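Local coordinates for protein nitrite oxidoreductase subunit A (Kuenenia stuttgartiensis, PDB 7B04) that belongs to the molybdopterin oxidoreductase family and carries a molybdenum atom, two bound MD1 groups and an iron/sulfur cluster, at residues 522-527 with 558-563; 288-293 with 710-715; 276-281 with 534-539. One frame throughout, in Å; residues are numbered along the deposited sequence.

Contact 1: residues 522-527 with 558-563; sequences AIHYGE and GSHTWA. With MD1 (phosphoric acid 4-(2-amino-4-oxo-3,4,5,6,-tetrahydro-pteridin-6-yl)-2-hydroxy-3,4-dimercapto-but-3-en-yl ester guanylate ester), chain C.
Ile523 bonds both ways to the neighbouring strand, to Gly558 and His560, within a ladder between two parallel strands, 522-525 and 558-561, whose axes run 10° apart. Ile523 N donates to Gly558 O, and Ile523 O accepts from His560 N at 2.8 Å; Tyr525 then repeats the pattern, its N reaching His560 O and its O receiving Trp562 N. The side chains pack closely on both sides of this ladder. Where His524 and His560 project, the indole NE1 of Trp562 donates to His524 ND1 over 2.7 Å, fixing the rotation of the imidazole; the two rings meet rim to rim, their planes nearly parallel. His560 lies alongside His524, with CD2 3.7 Å from His524 CE1. On the other side, the Tyr525 ring folds back over the neighbouring strand because CG sits between backbone N and carbonyl carbon (chi1 38°). His560 O lies 3.1 Å above the ring centre, and Ser559 OG meets the ring edge. The Tyr525 hydroxyl is bonded to His280, and Ser559 OG to Tyr542. Toward Gly526 and Glu527 this regular bonding stops after Trp562 N, and contact passes to MD1, where Glu527 N donates to O2B at 3.0 Å. Strand 558-561 forms one border of a five-stranded parallel sheet, strand 301-304 flanks 521-525 on its other side, and helix 544-548 covers Ile523 and Ser559.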
loop_
_atom_site.group_PDB
_atom_site.type_symbol
_atom_site.label_atom_id
_atom_site.label_comp_id
_atom_site.label_asym_id
_atom_site.label_seq_id
_atom_site.Cartn_x
_atom_site.Cartn_y
_atom_site.Cartn_z
ATOM N N ALA B 522 7.096 23.833 -10.403
ATOM C CA ALA B 522 7.459 22.488 -10.821
ATOM C C ALA B 522 6.213 21.738 -11.260
ATOM O O ALA B 522 5.181 21.773 -10.581
ATOM C CB ALA B 522 8.155 21.717 -9.693
ATOM N N ILE B 523 6.315 21.079 -12.411
ATOM C CA ILE B 523 5.253 20.243 -12.951
ATOM C C ILE B 523 5.694 18.799 -12.796
ATOM O O ILE B 523 6.760 18.411 -13.292
ATOM C CB ILE B 523 4.948 20.574 -14.419
ATOM C CG1 ILE B 523 4.586 22.049 -14.562
ATOM C CG2 ILE B 523 3.819 19.702 -14.926
ATOM C CD1 ILE B 523 4.546 22.539 -15.988
ATOM N N HIS B 524 4.882 18.005 -12.113
ATOM C CA HIS B 524 5.177 16.602 -11.882
ATOM C C HIS B 524 4.100 15.742 -12.519
ATOM O O HIS B 524 2.905 16.050 -12.433
ATOM C CB HIS B 524 5.298 16.299 -10.393
ATOM C CG HIS B 524 6.534 16.872 -9.775
ATOM N ND1 HIS B 524 7.711 16.167 -9.663
ATOM C CD2 HIS B 524 6.791 18.106 -9.290
ATOM C CE1 HIS B 524 8.629 16.930 -9.098
ATOM N NE2 HIS B 524 8.096 18.113 -8.861
ATOM N N TYR B 525 4.541 14.659 -13.152
ATOM C CA TYR B 525 3.644 13.770 -13.866
ATOM C C TYR B 525 4.166 12.351 -13.787
ATOM O O TYR B 525 5.289 12.097 -13.349
ATOM C CB TYR B 525 3.490 14.163 -15.334
ATOM C CG TYR B 525 4.731 14.658 -16.026
ATOM C CD1 TYR B 525 5.131 15.979 -15.900
ATOM C CD2 TYR B 525 5.474 13.823 -16.851
ATOM C CE1 TYR B 525 6.246 16.444 -16.541
ATOM C CE2 TYR B 525 6.599 14.288 -17.506
ATOM C CZ TYR B 525 6.977 15.596 -17.345
ATOM O OH TYR B 525 8.093 16.052 -17.996
ATOM N N GLY B 526 3.331 11.431 -14.221
ATOM C CA GLY B 526 3.665 10.021 -14.213
ATOM C C GLY B 526 2.882 9.296 -15.267
ATOM O O GLY B 526 2.533 9.861 -16.308
ATOM N N GLU B 527 2.592 8.037 -14.988
ATOM C CA GLU B 527 1.956 7.147 -15.942
ATOM C C GLU B 527 0.442 7.271 -15.944
ATOM O O GLU B 527 -0.229 6.516 -16.653
ATOM C CB GLU B 527 2.406 5.714 -15.669
ATOM C CG GLU B 527 3.866 5.511 -16.052
ATOM C CD GLU B 527 4.823 6.175 -15.078
ATOM O OE1 GLU B 527 4.624 6.027 -13.859
ATOM O OE2 GLU B 527 5.752 6.877 -15.531
ATOM N N GLY B 558 11.324 22.745 -12.462
ATOM C CA GLY B 558 11.488 21.728 -13.479
ATOM C C GLY B 558 10.168 21.079 -13.855
ATOM O O GLY B 558 9.120 21.312 -13.253
ATOM N N SER B 559 10.243 20.246 -14.888
ATOM C CA SER B 559 9.131 19.405 -15.305
ATOM C C SER B 559 9.621 17.964 -15.296
ATOM O O SER B 559 10.540 17.613 -16.044
ATOM C CB SER B 559 8.623 19.828 -16.682
ATOM O OG SER B 559 7.601 18.974 -17.154
ATOM N N HIS B 560 9.008 17.134 -14.455
ATOM C CA HIS B 560 9.569 15.839 -14.104
ATOM C C HIS B 560 8.527 14.736 -14.210
ATOM O O HIS B 560 7.348 14.949 -13.912
ATOM C CB HIS B 560 10.151 15.867 -12.686
ATOM C CG HIS B 560 11.104 16.997 -12.452
ATOM N ND1 HIS B 560 12.357 17.044 -13.024
ATOM C CD2 HIS B 560 10.984 18.128 -11.715
ATOM C CE1 HIS B 560 12.969 18.153 -12.649
ATOM N NE2 HIS B 560 12.158 18.828 -11.853
ATOM N N THR B 561 8.977 13.558 -14.634
ATOM C CA THR B 561 8.165 12.352 -14.638
ATOM C C THR B 561 8.628 11.415 -13.530
ATOM O O THR B 561 9.788 11.448 -13.109
ATOM C CB THR B 561 8.231 11.629 -15.991
ATOM O OG1 THR B 561 7.261 10.575 -16.019
ATOM C CG2 THR B 561 9.612 11.040 -16.222
ATOM N N TRP B 562 7.703 10.588 -13.050
ATOM C CA TRP B 562 7.985 9.644 -11.980
ATOM C C TRP B 562 7.571 8.248 -12.406
ATOM O O TRP B 562 6.559 8.069 -13.089
ATOM C CB TRP B 562 7.269 10.030 -10.691
ATOM C CG TRP B 562 7.772 11.303 -10.137
ATOM C CD1 TRP B 562 7.129 12.500 -10.130
ATOM C CD2 TRP B 562 9.045 11.524 -9.521
ATOM N NE1 TRP B 562 7.916 13.453 -9.538
ATOM C CE2 TRP B 562 9.100 12.880 -9.157
ATOM C CE3 TRP B 562 10.142 10.704 -9.239
ATOM C CZ2 TRP B 562 10.205 13.439 -8.524
ATOM C CZ3 TRP B 562 11.240 11.261 -8.611
ATOM C CH2 TRP B 562 11.262 12.615 -8.261
ATOM N N ALA B 563 8.356 7.265 -11.988
ATOM C CA ALA B 563 8.181 5.903 -12.457
ATOM C C ALA B 563 8.825 4.966 -11.439
ATOM O O ALA B 563 9.072 5.356 -10.293
ATOM C CB ALA B 563 8.777 5.754 -13.864
HETATM P PB MD1 C . 1.659 6.773 -11.231
HETATM O O3B MD1 C . 0.563 6.117 -12.270
HETATM O O1B MD1 C . 0.935 7.568 -10.170
HETATM O O2B MD1 C . 2.589 7.684 -11.994
HETATM O O3A MD1 C . 2.519 5.551 -10.529
HETATM C C10 MD1 C . 3.411 4.781 -11.287
HETATM C C11 MD1 C . 4.614 4.374 -10.387
HETATM O O11 MD1 C . 3.997 4.168 -8.921
HETATM C C12 MD1 C . 5.268 3.345 -10.946
HETATM S S12 MD1 C . 5.436 3.297 -12.753
HETATM C C13 MD1 C . 5.968 2.172 -10.211
HETATM S S13 MD1 C . 6.784 0.944 -11.270
HETATM C C14 MD1 C . 5.983 1.935 -8.793
HETATM N N15 MD1 C . 4.454 1.607 -8.435
HETATM C C16 MD1 C . 4.184 1.676 -7.058
HETATM C C15 MD1 C . 3.287 0.707 -6.373
HETATM O O14 MD1 C . 2.774 -0.168 -6.985
HETATM N N17 MD1 C . 3.044 0.851 -4.912
HETATM C C17 MD1 C . 3.715 1.996 -4.118
HETATM N N16 MD1 C . 3.474 2.125 -2.693
HETATM N N18 MD1 C . 4.625 2.982 -4.813
HETATM C C20 MD1 C . 4.873 2.856 -6.226
HETATM N N8 MD1 C . 5.709 3.750 -6.922
HETATM C C7 MD1 C . 6.672 2.969 -7.942
HETATM P PA MD1 C . -1.071 6.146 -12.053
HETATM O O1A MD1 C . -1.683 5.094 -12.944
HETATM O O2A MD1 C . -1.369 5.836 -10.606
HETATM O "O5'" MD1 C . -1.715 7.613 -12.440
HETATM C "C5'" MD1 C . -1.713 8.631 -11.485
HETATM C "C4'" MD1 C . -3.009 9.509 -11.591
HETATM O "O4'" MD1 C . -3.231 10.057 -13.036
HETATM C "C1'" MD1 C . -4.750 9.823 -13.265
HETATM N N9 MD1 C . -5.096 9.783 -14.710
HETATM C C4 MD1 C . -5.012 10.892 -15.438
HETATM N N3 MD1 C . -4.606 12.285 -15.092
HETATM C C2 MD1 C . -4.606 13.324 -16.120
HETATM N N2 MD1 C . -4.210 14.679 -15.781
HETATM N N1 MD1 C . -4.999 13.003 -17.470
HETATM C C6 MD1 C . -5.388 11.664 -17.794
HETATM O O6 MD1 C . -5.710 11.393 -18.900
HETATM C C5 MD1 C . -5.386 10.580 -16.709
HETATM N N7 MD1 C . -5.694 9.286 -16.741
HETATM C C8 MD1 C . -5.519 8.781 -15.503
HETATM C "C2'" MD1 C . -4.921 8.690 -12.715
HETATM O "O2'" MD1 C . -6.332 8.458 -12.434
HETATM C "C3'" MD1 C . -4.049 8.817 -11.309
HETATM O "O3'" MD1 C . -4.832 9.519 -10.301
#

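Contact 2: residues 288-293 with 710-715; sequences TSDVDM and NSCSNP
Met293 and Ser713 supply the hydrogen bond that joins these two irregular loops: Met293 N donates to Ser713 O over 3.2 Å. The approach is straight at the hydrogen (167°), although the donor stands 34° off the carbonyl plane. Met293 SD also comes to 3.7 Å from Ser713 CB. Next to this bond the carboxylate of Asp292 lies obliquely across Pro715, with OD2 3.8 Å from Pro715 CB and OD1 near the Asn714–Pro715 peptide. The third meeting point is Asp290, whose OD2 meets the CB and SG of Cys712. Its CB points toward the other loop, and CG, set between backbone N and carbonyl carbon (chi1 54°), places OD2 beside Cys712. A second shell holds these groups in place. Asp290 forms salt bridges through OD1 with Arg808 and Lys567 and a hydrogen bond through OD2 with Tyr566, while Asp292 OD2 accepts from Arg808 N. In the partner loop an ST turn has Ser713 N donating to Ser711 OG at 3.1 Å, and that hydroxyl also bonds to Thr72 O. The paired loops lead into strands 301-304 and 716-720, and Met293 and Asn714 both rest on Glu316 of helix 314-321.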
loop_
_atom_site.group_PDB
_atom_site.type_symbol
_atom_site.label_atom_id
_atom_site.label_comp_id
_atom_site.label_asym_id
_atom_site.label_seq_id
_atom_site.Cartn_x
_atom_site.Cartn_y
_atom_site.Cartn_z
ATOM N N THR B 288 15.355 10.572 -18.627
ATOM C CA THR B 288 14.278 10.973 -17.729
ATOM C C THR B 288 14.733 12.166 -16.904
ATOM O O THR B 288 15.844 12.162 -16.367
ATOM C CB THR B 288 13.854 9.818 -16.814
ATOM O OG1 THR B 288 13.008 8.917 -17.540
ATOM C CG2 THR B 288 13.089 10.343 -15.606
ATOM N N SER B 289 13.877 13.180 -16.809
ATOM C CA SER B 289 14.097 14.303 -15.904
ATOM C C SER B 289 13.352 14.032 -14.600
ATOM O O SER B 289 12.121 14.107 -14.554
ATOM C CB SER B 289 13.626 15.605 -16.546
ATOM O OG SER B 289 13.731 16.694 -15.643
ATOM N N ASP B 290 14.098 13.686 -13.549
ATOM C CA ASP B 290 13.545 13.472 -12.218
ATOM C C ASP B 290 14.487 14.101 -11.196
ATOM O O ASP B 290 15.561 14.598 -11.544
ATOM C CB ASP B 290 13.312 11.982 -11.945
ATOM C CG ASP B 290 14.554 11.147 -12.166
ATOM O OD1 ASP B 290 15.596 11.707 -12.570
ATOM O OD2 ASP B 290 14.485 9.922 -11.940
ATOM N N VAL B 291 14.095 14.065 -9.921
ATOM C CA VAL B 291 14.814 14.775 -8.869
ATOM C C VAL B 291 14.927 13.909 -7.622
ATOM O O VAL B 291 14.138 12.984 -7.407
ATOM C CB VAL B 291 14.132 16.112 -8.495
ATOM C CG1 VAL B 291 14.128 17.067 -9.671
ATOM C CG2 VAL B 291 12.713 15.869 -7.994
ATOM N N ASP B 292 15.940 14.204 -6.805
ATOM C CA ASP B 292 15.919 13.743 -5.423
ATOM C C ASP B 292 14.776 14.466 -4.727
ATOM O O ASP B 292 14.800 15.695 -4.605
ATOM C CB ASP B 292 17.247 14.023 -4.716
ATOM C CG ASP B 292 18.392 13.214 -5.279
ATOM O OD1 ASP B 292 18.146 12.099 -5.785
ATOM O OD2 ASP B 292 19.543 13.693 -5.211
ATOM N N MET B 293 13.784 13.714 -4.253
ATOM C CA MET B 293 12.516 14.309 -3.847
ATOM C C MET B 293 12.610 15.213 -2.623
ATOM O O MET B 293 11.612 15.836 -2.273
ATOM C CB MET B 293 11.457 13.225 -3.646
ATOM C CG MET B 293 11.475 12.191 -4.756
ATOM S SD MET B 293 10.136 10.991 -4.670
ATOM C CE MET B 293 8.710 12.075 -4.669
ATOM N N ASN B 710 20.665 1.244 -6.324
ATOM C CA ASN B 710 20.573 2.695 -6.263
ATOM C C ASN B 710 19.129 3.077 -6.539
ATOM O O ASN B 710 18.266 2.217 -6.743
ATOM C CB ASN B 710 21.488 3.376 -7.292
ATOM C CG ASN B 710 22.905 2.842 -7.277
ATOM O OD1 ASN B 710 23.511 2.670 -6.221
ATOM N ND2 ASN B 710 23.445 2.583 -8.461
ATOM N N SER B 711 18.851 4.376 -6.521
ATOM C CA SER B 711 17.512 4.855 -6.822
ATOM C C SER B 711 17.598 6.144 -7.624
ATOM O O SER B 711 18.646 6.790 -7.700
ATOM C CB SER B 711 16.685 5.064 -5.551
ATOM O OG SER B 711 15.424 5.637 -5.844
ATOM N N CYS B 712 16.470 6.502 -8.230
ATOM C CA CYS B 712 16.331 7.747 -8.967
ATOM C C CYS B 712 15.577 8.811 -8.182
ATOM O O CYS B 712 15.458 9.945 -8.657
ATOM C CB CYS B 712 15.629 7.490 -10.302
ATOM S SG CYS B 712 13.939 6.880 -10.141
ATOM N N SER B 713 15.018 8.421 -7.038
ATOM C CA SER B 713 14.265 9.370 -6.191
ATOM C C SER B 713 15.071 9.740 -4.951
ATOM O O SER B 713 14.636 10.602 -4.206
ATOM C CB SER B 713 12.942 8.818 -5.827
ATOM O OG SER B 713 13.096 7.546 -5.259
ATOM N N ASN B 714 16.208 9.092 -4.748
ATOM C CA ASN B 714 17.050 9.381 -3.563
ATOM C C ASN B 714 18.520 9.215 -3.943
ATOM O O ASN B 714 18.830 8.396 -4.790
ATOM C CB ASN B 714 16.626 8.563 -2.348
ATOM C CG ASN B 714 16.875 7.097 -2.547
ATOM O OD1 ASN B 714 17.860 6.730 -3.132
ATOM N ND2 ASN B 714 15.994 6.252 -2.073
ATOM N N PRO B 715 19.444 9.944 -3.306
ATOM C CA PRO B 715 20.841 9.865 -3.661
ATOM C C PRO B 715 21.605 8.727 -2.994
ATOM O O PRO B 715 22.747 8.642 -3.183
ATOM C CB PRO B 715 21.359 11.174 -3.079
ATOM C CG PRO B 715 20.512 11.395 -1.873
ATOM C CD PRO B 715 19.144 10.934 -2.294
#

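Contact 3: residues 276-281 with 534-539; sequences QAPGHP and HATLMN
Asn539 approaches the His280 ring obliquely, its CB 4.4 Å from His280 CD2. One face of that imidazole is taken by Ala277 CB, which sits 3.7 Å above the plane and over the ring centre, and the ring of His284 meets it at about 50°. The flat carboxamide of Asn539 packs in turn against Ala277, with CG 3.5 Å from Ala277 CB. Asn539 CG stands anti to its own carbonyl carbon (chi1 -58°), which brings the amide group over the Ala277–Pro278 junction. The pyrrolidine of Pro278 lies obliquely across both Thr536 and Asn539: its CB and CG face Thr536 OG1, a hydroxyl already hydrogen-bonded to His1068, and its CD is 4.1 Å from Ala535 CB. Gly279, without a side chain, allows the closest backbone approach, its CA 4.3 Å from Thr536 CA and 3.5 Å from Thr536 O. Three residues of one helix side, Ala535, Thr536 and Asn539, thus receive the loop, which keeps its shape through a bond of 3.0 Å from His280 N to Ala277 O. The arrangement is a type I beta turn, Ala277 to His280, docked largely by van der Waals contacts on the N-terminal part of helix 535-541, whose N-cap position is held by His534.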
loop_
_atom_site.group_PDB
_atom_site.type_symbol
_atom_site.label_atom_id
_atom_site.label_comp_id
_atom_site.label_asym_id
_atom_site.label_seq_id
_atom_site.Cartn_x
_atom_site.Cartn_y
_atom_site.Cartn_z
ATOM N N GLN B 276 8.767 5.345 -19.025
ATOM C CA GLN B 276 9.564 6.455 -19.604
ATOM C C GLN B 276 8.640 7.584 -20.033
ATOM O O GLN B 276 7.550 7.272 -20.433
ATOM C CB GLN B 276 10.349 5.925 -20.806
ATOM C CG GLN B 276 10.702 6.951 -21.873
ATOM C CD GLN B 276 12.063 6.860 -22.509
ATOM O OE1 GLN B 276 13.031 7.429 -22.034
ATOM N NE2 GLN B 276 12.130 6.198 -23.644
ATOM N N ALA B 277 9.030 8.845 -19.884
ATOM C CA ALA B 277 8.190 9.884 -20.498
ATOM C C ALA B 277 8.727 10.076 -21.920
ATOM O O ALA B 277 9.731 10.730 -22.069
ATOM C CB ALA B 277 8.303 11.136 -19.697
ATOM N N PRO B 278 8.025 9.650 -22.985
ATOM C CA PRO B 278 8.577 9.656 -24.351
ATOM C C PRO B 278 8.959 11.031 -24.872
ATOM O O PRO B 278 9.807 11.120 -25.769
ATOM C CB PRO B 278 7.439 9.052 -25.185
ATOM C CG PRO B 278 6.604 8.302 -24.162
ATOM C CD PRO B 278 6.628 9.178 -22.977
ATOM N N GLY B 279 8.367 12.097 -24.339
ATOM C CA GLY B 279 8.691 13.432 -24.818
ATOM C C GLY B 279 10.050 13.923 -24.373
ATOM O O GLY B 279 10.588 14.850 -24.981
ATOM N N HIS B 280 10.616 13.320 -23.326
ATOM C CA HIS B 280 11.887 13.800 -22.791
ATOM C C HIS B 280 13.052 13.688 -23.773
ATOM O O HIS B 280 13.826 14.657 -23.872
ATOM C CB HIS B 280 12.196 13.063 -21.483
ATOM C CG HIS B 280 11.379 13.535 -20.323
ATOM N ND1 HIS B 280 11.510 13.010 -19.055
ATOM C CD2 HIS B 280 10.419 14.486 -20.239
ATOM C CE1 HIS B 280 10.668 13.621 -18.240
ATOM N NE2 HIS B 280 9.993 14.518 -18.934
ATOM N N PRO B 281 13.248 12.587 -24.510
ATOM C CA PRO B 281 14.293 12.598 -25.548
ATOM C C PRO B 281 14.073 13.652 -26.618
ATOM O O PRO B 281 15.043 14.078 -27.257
ATOM C CB PRO B 281 14.228 11.180 -26.133
ATOM C CG PRO B 281 13.660 10.354 -25.041
ATOM C CD PRO B 281 12.667 11.241 -24.349
ATOM N N HIS B 534 -0.640 9.289 -26.810
ATOM C CA HIS B 534 0.026 10.540 -27.158
ATOM C C HIS B 534 0.760 11.124 -25.967
ATOM O O HIS B 534 0.856 12.346 -25.797
ATOM C CB HIS B 534 -0.993 11.526 -27.726
ATOM C CG HIS B 534 -1.563 11.095 -29.039
ATOM N ND1 HIS B 534 -0.834 11.117 -30.209
ATOM C CD2 HIS B 534 -2.782 10.607 -29.364
ATOM C CE1 HIS B 534 -1.584 10.670 -31.200
ATOM N NE2 HIS B 534 -2.772 10.354 -30.714
ATOM N N ALA B 535 1.258 10.242 -25.095
ATOM C CA ALA B 535 2.102 10.683 -23.985
ATOM C C ALA B 535 3.294 11.497 -24.484
ATOM O O ALA B 535 3.691 12.487 -23.853
ATOM C CB ALA B 535 2.569 9.468 -23.166
ATOM N N THR B 536 3.854 11.104 -25.629
ATOM C CA THR B 536 4.975 11.830 -26.224
ATOM C C THR B 536 4.659 13.306 -26.393
ATOM O O THR B 536 5.464 14.173 -26.030
ATOM C CB THR B 536 5.321 11.220 -27.591
ATOM O OG1 THR B 536 5.572 9.821 -27.453
ATOM C CG2 THR B 536 6.568 11.885 -28.177
ATOM N N LEU B 537 3.480 13.603 -26.924
ATOM C CA LEU B 537 3.045 14.986 -27.060
ATOM C C LEU B 537 2.804 15.617 -25.699
ATOM O O LEU B 537 3.153 16.784 -25.470
ATOM C CB LEU B 537 1.758 15.040 -27.885
ATOM C CG LEU B 537 1.864 14.848 -29.386
ATOM C CD1 LEU B 537 0.490 14.461 -29.894
ATOM C CD2 LEU B 537 2.360 16.122 -30.036
ATOM N N MET B 538 2.205 14.855 -24.786
ATOM C CA MET B 538 1.899 15.366 -23.454
ATOM C C MET B 538 3.165 15.770 -22.706
ATOM O O MET B 538 3.221 16.840 -22.094
ATOM C CB MET B 538 1.132 14.306 -22.663
ATOM C CG MET B 538 -0.371 14.466 -22.702
ATOM S SD MET B 538 -1.157 12.910 -22.221
ATOM C CE MET B 538 -2.676 13.466 -21.471
ATOM N N ASN B 539 4.202 14.932 -22.756
ATOM C CA ASN B 539 5.431 15.261 -22.044
ATOM C C ASN B 539 6.096 16.485 -22.653
ATOM O O ASN B 539 6.608 17.350 -21.931
ATOM C CB ASN B 539 6.375 14.064 -22.046
ATOM C CG ASN B 539 5.749 12.839 -21.427
ATOM O OD1 ASN B 539 5.574 11.827 -22.089
ATOM N ND2 ASN B 539 5.399 12.929 -20.150
#

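In the fold
Contact 1 occupies the middle of the group: its centre lies about 11 Å from those of contacts 2 and 3, which are themselves about 18 Å apart. Along the chain the order is 276-281, 288-293, 522-527, 534-539, 558-563, 710-715, so one run of chain, broken by the short helix 280-283, supplies first contact 3 and then contact 2, while helix 535-541 of contact 3 belongs to the crossover joining the two strands of contact 1. The edge strand 558-561 is bordered by the 288-293 loop, probably through a bond between Thr561 N and Ser289 O. Sequence-distant pieces of the molybdopterin oxidoreductase family region thereby converge around the strands that reach MD1, contact 1 meeting it directly and contacts 2 and 3 lying farther out.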